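PDB 2WW8: CELL WALL surface anchor family protein from Streptococcus pneumoniae, which serves as the adhesin of the pneumococcal pilus and probably attaches the bacterium to host cells through an integrin I-like domain. Local coordinates for residues V223-V228 with R375-V381; D367-T371 with N526-Y532. All blocks are in the same frame, centred on the assembly; numbering follows the deposited sequence.

Contact 1. Residues V223-V228 with R375-V381; sequences VPLDVV and RQNSQKV
Asp226 and Arg375 meet with their flat groups inclined by 33° to each other, the carboxylate touching the edge of the guanidinium. A bend at chi3 (-79°) brings the guanidinium round to OD1 of Asp226, where NH2 of Arg375 forms the salt bridge at 2.8 Å, approaching from above the carboxylate plane, while NE adds weaker bonds to both oxygens. The backbone N of Arg375 grips the other oxygen, lying 2.7 Å from OD2 of Asp226. Over one guanidinium face lies the ring of Pro224, its CG 3.6 Å from NH1 of Arg375. Arg269 makes a second salt bridge to OD1 of Asp226, so two arginines share this buried carboxylate and would be expected to favour its ionised form. Beyond this cluster the segments run parallel as neighbouring inner strands, 225-232 and 379-386, in the five-stranded parallel sheet of an integrin I-like (von Willebrand factor A) domain. The bond from Asp226 N to Gln379 O measures 3.0 Å, and Val381 N returns one to Asp226 O. On the sheet face away from Asp226, the side chains of Leu225 and Gln379 run alongside each other, with CD2 of Leu225 3.6 Å from CB of Gln379. The extended glutamine carries its NE2 to Asp533, while a water joins its OE1 to the carbonyl O of Val223.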
# COMPACT_ATOMS: atom_id res chain seq x y z
N VAL A 223 12.03 -26.78 -21.62
CA VAL A 223 11.12 -27.87 -21.36
C VAL A 223 10.26 -27.50 -20.13
O VAL A 223 10.71 -27.71 -19.01
CB VAL A 223 11.88 -29.23 -21.22
CG1 VAL A 223 11.00 -30.39 -20.99
CG2 VAL A 223 12.65 -29.55 -22.52
N PRO A 224 9.02 -27.03 -20.37
CA PRO A 224 8.13 -26.69 -19.28
C PRO A 224 7.54 -27.99 -18.73
O PRO A 224 7.80 -29.08 -19.27
CB PRO A 224 7.10 -25.80 -19.97
CG PRO A 224 6.92 -26.48 -21.27
CD PRO A 224 8.35 -26.83 -21.67
N LEU A 225 6.78 -27.85 -17.64
CA LEU A 225 6.13 -28.99 -16.97
C LEU A 225 4.66 -29.11 -17.29
O LEU A 225 3.96 -28.11 -17.32
CB LEU A 225 6.20 -28.81 -15.45
CG LEU A 225 7.60 -28.58 -14.87
CD1 LEU A 225 7.44 -28.29 -13.37
CD2 LEU A 225 8.51 -29.80 -15.09
N ASP A 226 4.20 -30.35 -17.50
CA ASP A 226 2.80 -30.73 -17.59
C ASP A 226 2.56 -31.71 -16.42
O ASP A 226 3.09 -32.82 -16.40
CB ASP A 226 2.46 -31.44 -18.94
CG ASP A 226 2.21 -30.45 -20.10
OD1 ASP A 226 1.79 -29.29 -19.88
OD2 ASP A 226 2.50 -30.81 -21.26
N VAL A 227 1.75 -31.29 -15.46
CA VAL A 227 1.66 -31.96 -14.18
C VAL A 227 0.22 -32.38 -13.87
O VAL A 227 -0.69 -31.58 -13.97
CB VAL A 227 2.15 -31.03 -13.03
CG1 VAL A 227 2.14 -31.80 -11.74
CG2 VAL A 227 3.58 -30.43 -13.34
N VAL A 228 0.03 -33.65 -13.49
CA VAL A 228 -1.27 -34.04 -12.93
C VAL A 228 -1.09 -34.30 -11.41
O VAL A 228 -0.15 -34.98 -10.97
CB VAL A 228 -1.77 -35.35 -13.56
CG1 VAL A 228 -3.13 -35.79 -12.89
CG2 VAL A 228 -1.91 -35.16 -15.14
N ARG A 375 1.91 -31.51 -23.78
CA ARG A 375 2.73 -31.10 -24.87
C ARG A 375 3.80 -32.12 -25.25
O ARG A 375 4.28 -32.88 -24.41
CB ARG A 375 3.34 -29.72 -24.62
CG ARG A 375 2.23 -28.68 -24.43
CD ARG A 375 2.87 -27.45 -23.81
NE ARG A 375 3.05 -27.70 -22.38
CZ ARG A 375 3.28 -26.73 -21.50
NH1 ARG A 375 3.49 -25.51 -21.96
NH2 ARG A 375 3.42 -27.00 -20.22
N GLN A 376 4.19 -32.12 -26.51
CA GLN A 376 5.27 -32.99 -26.97
C GLN A 376 6.61 -32.76 -26.23
O GLN A 376 7.24 -33.71 -25.75
CB GLN A 376 5.47 -32.82 -28.48
CG GLN A 376 6.65 -33.72 -28.99
CD GLN A 376 6.94 -33.59 -30.47
OE1 GLN A 376 8.00 -33.09 -30.84
NE2 GLN A 376 6.01 -34.02 -31.33
N ASN A 377 7.01 -31.51 -26.16
CA ASN A 377 8.21 -31.09 -25.47
C ASN A 377 7.89 -30.51 -24.11
O ASN A 377 7.76 -29.27 -23.97
CB ASN A 377 8.82 -29.92 -26.24
CG ASN A 377 9.16 -30.30 -27.67
OD1 ASN A 377 9.93 -31.23 -27.88
ND2 ASN A 377 8.52 -29.63 -28.66
N SER A 378 7.70 -31.40 -23.15
CA SER A 378 7.38 -31.04 -21.78
C SER A 378 7.84 -32.20 -20.91
O SER A 378 7.95 -33.36 -21.40
CB SER A 378 5.89 -30.76 -21.58
OG SER A 378 5.08 -31.93 -21.60
N GLN A 379 8.13 -31.87 -19.65
CA GLN A 379 8.44 -32.88 -18.69
C GLN A 379 7.11 -33.27 -18.03
O GLN A 379 6.43 -32.39 -17.49
CB GLN A 379 9.32 -32.28 -17.60
CG GLN A 379 9.85 -33.38 -16.64
CD GLN A 379 11.08 -32.90 -15.81
OE1 GLN A 379 11.54 -31.75 -15.95
NE2 GLN A 379 11.59 -33.78 -14.92
N LYS A 380 6.75 -34.54 -18.06
CA LYS A 380 5.38 -34.95 -17.62
C LYS A 380 5.49 -35.54 -16.22
O LYS A 380 6.33 -36.40 -15.99
CB LYS A 380 4.75 -35.95 -18.60
CG LYS A 380 4.50 -35.26 -19.96
CD LYS A 380 4.93 -36.07 -21.16
CE LYS A 380 4.76 -35.38 -22.50
NZ LYS A 380 5.94 -34.70 -23.14
N VAL A 381 4.69 -35.02 -15.28
CA VAL A 381 4.85 -35.33 -13.86
C VAL A 381 3.50 -35.71 -13.27
O VAL A 381 2.50 -35.10 -13.61
CB VAL A 381 5.45 -34.09 -13.12
CG1 VAL A 381 5.75 -34.37 -11.59
CG2 VAL A 381 6.75 -33.60 -13.86
O HOH W 1 12.43 -30.06 -17.80

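Contact 2. Residues D367-T371 with N526-Y532; sequences DEILT and NIAPDGY. With CA (calcium ion), chain C.
Leu370 and Tyr532 reach toward each other and form the tightly packed side of this contact. The leucine methyl CD1 sits over the centre of the tyrosine ring, 3.8 Å from the centroid and 9° off the normal, a CH-pi contact. CB of Asp530 lies off-centre over the opposite face, so the ring is held between the two. At the ring edge the phenol OH of Tyr532 donates to OD1 of Asp367, 2.7 Å away and met end-on, with carboxylate and ring planes 67° apart. That bond is a second-shell interaction, for Asp367 grips the calcium ion with both oxygens: its CG stands anti to the backbone N (chi1 -169°), which swings the carboxylate from the helix toward the loop. OD1 of Asp367, which also takes the tyrosine's bond, lies 2.6 Å from calcium, and OD2 of Asp367 lies 2.4 Å from it. From the loop come the carbonyl O of Asn526, 2.3 Å from calcium, and a single carboxylate oxygen of Asp530, OD2. The acidic oxygens crowd together around the ion, whose charge probably offsets their repulsion. The remaining side is looser and wet. Three waters complete a sevenfold shell; one donates to OG1 of Thr371, an exposed residue, and another to OD1 of Asp530. A bidentate carboxylate, a monodentate carboxylate, a main-chain carbonyl and three waters make a seven-coordinate calcium site, here tying helix 359-373 to the loop that leads into strand 533-539.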
# COMPACT_ATOMS: atom_id res chain seq x y z
N ASP A 367 -2.78 -40.97 -16.56
CA ASP A 367 -2.18 -41.37 -17.86
C ASP A 367 -3.01 -40.86 -19.05
O ASP A 367 -2.43 -40.37 -20.01
CB ASP A 367 -2.12 -42.91 -17.89
CG ASP A 367 -1.29 -43.44 -19.04
OD1 ASP A 367 -0.31 -42.82 -19.44
OD2 ASP A 367 -1.59 -44.54 -19.54
N GLU A 368 -4.35 -40.91 -18.96
CA GLU A 368 -5.23 -40.37 -19.99
C GLU A 368 -5.02 -38.87 -20.24
O GLU A 368 -4.84 -38.43 -21.38
CB GLU A 368 -6.71 -40.65 -19.65
CG GLU A 368 -7.71 -40.03 -20.59
CD GLU A 368 -9.16 -40.47 -20.24
OE1 GLU A 368 -9.49 -40.98 -19.14
OE2 GLU A 368 -10.01 -40.35 -21.13
N ILE A 369 -5.04 -38.08 -19.17
CA ILE A 369 -4.80 -36.65 -19.30
C ILE A 369 -3.44 -36.35 -19.96
O ILE A 369 -3.37 -35.54 -20.88
CB ILE A 369 -4.91 -35.92 -17.94
CG1 ILE A 369 -6.38 -36.00 -17.49
CG2 ILE A 369 -4.32 -34.47 -18.01
CD1 ILE A 369 -6.54 -35.53 -16.09
N LEU A 370 -2.36 -36.95 -19.46
CA LEU A 370 -1.01 -36.69 -20.04
C LEU A 370 -0.92 -37.21 -21.47
O LEU A 370 -0.43 -36.51 -22.36
CB LEU A 370 0.01 -37.35 -19.14
CG LEU A 370 0.20 -36.65 -17.79
CD1 LEU A 370 1.02 -37.57 -16.91
CD2 LEU A 370 0.91 -35.22 -17.99
N THR A 371 -1.46 -38.41 -21.73
CA THR A 371 -1.44 -38.94 -23.08
C THR A 371 -2.18 -37.98 -24.05
O THR A 371 -1.74 -37.69 -25.17
CB THR A 371 -1.96 -40.42 -23.11
OG1 THR A 371 -1.04 -41.24 -22.35
CG2 THR A 371 -1.92 -40.92 -24.57
N ASN A 526 1.48 -49.83 -18.40
CA ASN A 526 0.85 -48.68 -19.09
C ASN A 526 1.32 -47.32 -18.63
O ASN A 526 0.97 -46.30 -19.26
CB ASN A 526 -0.68 -48.73 -18.79
CG ASN A 526 -1.28 -50.05 -19.26
OD1 ASN A 526 -1.50 -50.25 -20.45
ND2 ASN A 526 -1.36 -51.00 -18.35
N ILE A 527 2.04 -47.28 -17.52
CA ILE A 527 2.54 -46.00 -17.04
C ILE A 527 4.06 -45.96 -17.03
O ILE A 527 4.66 -45.04 -17.54
CB ILE A 527 1.98 -45.66 -15.67
CG1 ILE A 527 0.47 -45.36 -15.80
CG2 ILE A 527 2.69 -44.35 -15.11
CD1 ILE A 527 -0.11 -44.81 -14.58
N ALA A 528 4.72 -46.98 -16.48
CA ALA A 528 6.18 -47.07 -16.42
C ALA A 528 6.90 -46.85 -17.77
O ALA A 528 7.93 -46.18 -17.79
CB ALA A 528 6.61 -48.41 -15.82
N PRO A 529 6.40 -47.38 -18.90
CA PRO A 529 7.13 -47.20 -20.18
C PRO A 529 7.07 -45.75 -20.72
O PRO A 529 7.80 -45.42 -21.60
CB PRO A 529 6.37 -48.11 -21.17
CG PRO A 529 5.55 -49.03 -20.26
CD PRO A 529 5.18 -48.20 -19.04
N ASP A 530 6.23 -44.89 -20.17
CA ASP A 530 6.10 -43.51 -20.63
C ASP A 530 7.11 -42.48 -20.12
O ASP A 530 7.15 -41.38 -20.66
CB ASP A 530 4.69 -43.02 -20.29
CG ASP A 530 3.61 -43.91 -20.96
OD1 ASP A 530 3.89 -44.64 -21.93
OD2 ASP A 530 2.46 -43.84 -20.50
N GLY A 531 7.88 -42.75 -19.07
CA GLY A 531 9.01 -41.84 -18.84
C GLY A 531 8.54 -40.68 -17.96
O GLY A 531 9.26 -39.71 -17.83
N TYR A 532 7.35 -40.76 -17.38
CA TYR A 532 6.85 -39.77 -16.43
C TYR A 532 7.70 -39.72 -15.17
O TYR A 532 8.24 -40.75 -14.76
CB TYR A 532 5.42 -40.01 -16.03
CG TYR A 532 4.35 -40.17 -17.08
CD1 TYR A 532 4.42 -39.52 -18.32
CD2 TYR A 532 3.26 -41.02 -16.84
CE1 TYR A 532 3.40 -39.68 -19.30
CE2 TYR A 532 2.28 -41.20 -17.77
CZ TYR A 532 2.33 -40.49 -18.97
OH TYR A 532 1.32 -40.66 -19.91
CA CA C . 0.36 -44.87 -20.90
O HOH W 2 -0.01 -43.53 -22.88
O HOH W 3 1.81 -46.28 -22.30
O HOH W 4 -0.96 -46.60 -21.85

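The two contacts adjoin within one domain, their centres 11 Å apart, and their segments alternate along the chain. Helix 359-373, which supplies Asp367 to the calcium ion in contact 2, is followed by the turn and strand 379-386 of contact 1, and the helix packs back on the sheet. CD2 of Leu370 lies 3.6 Å from the carbonyl O of Asp226, and CG of Leu370 is 3.7 Å from CG2 of Val228. From the other partner, CD1 of Tyr532 reaches CB of Lys380 at 3.6 Å. Leu370 and Tyr532 thus lie between sheet and metal site, the side chain of Lys380 being about 10 Å from the calcium ion.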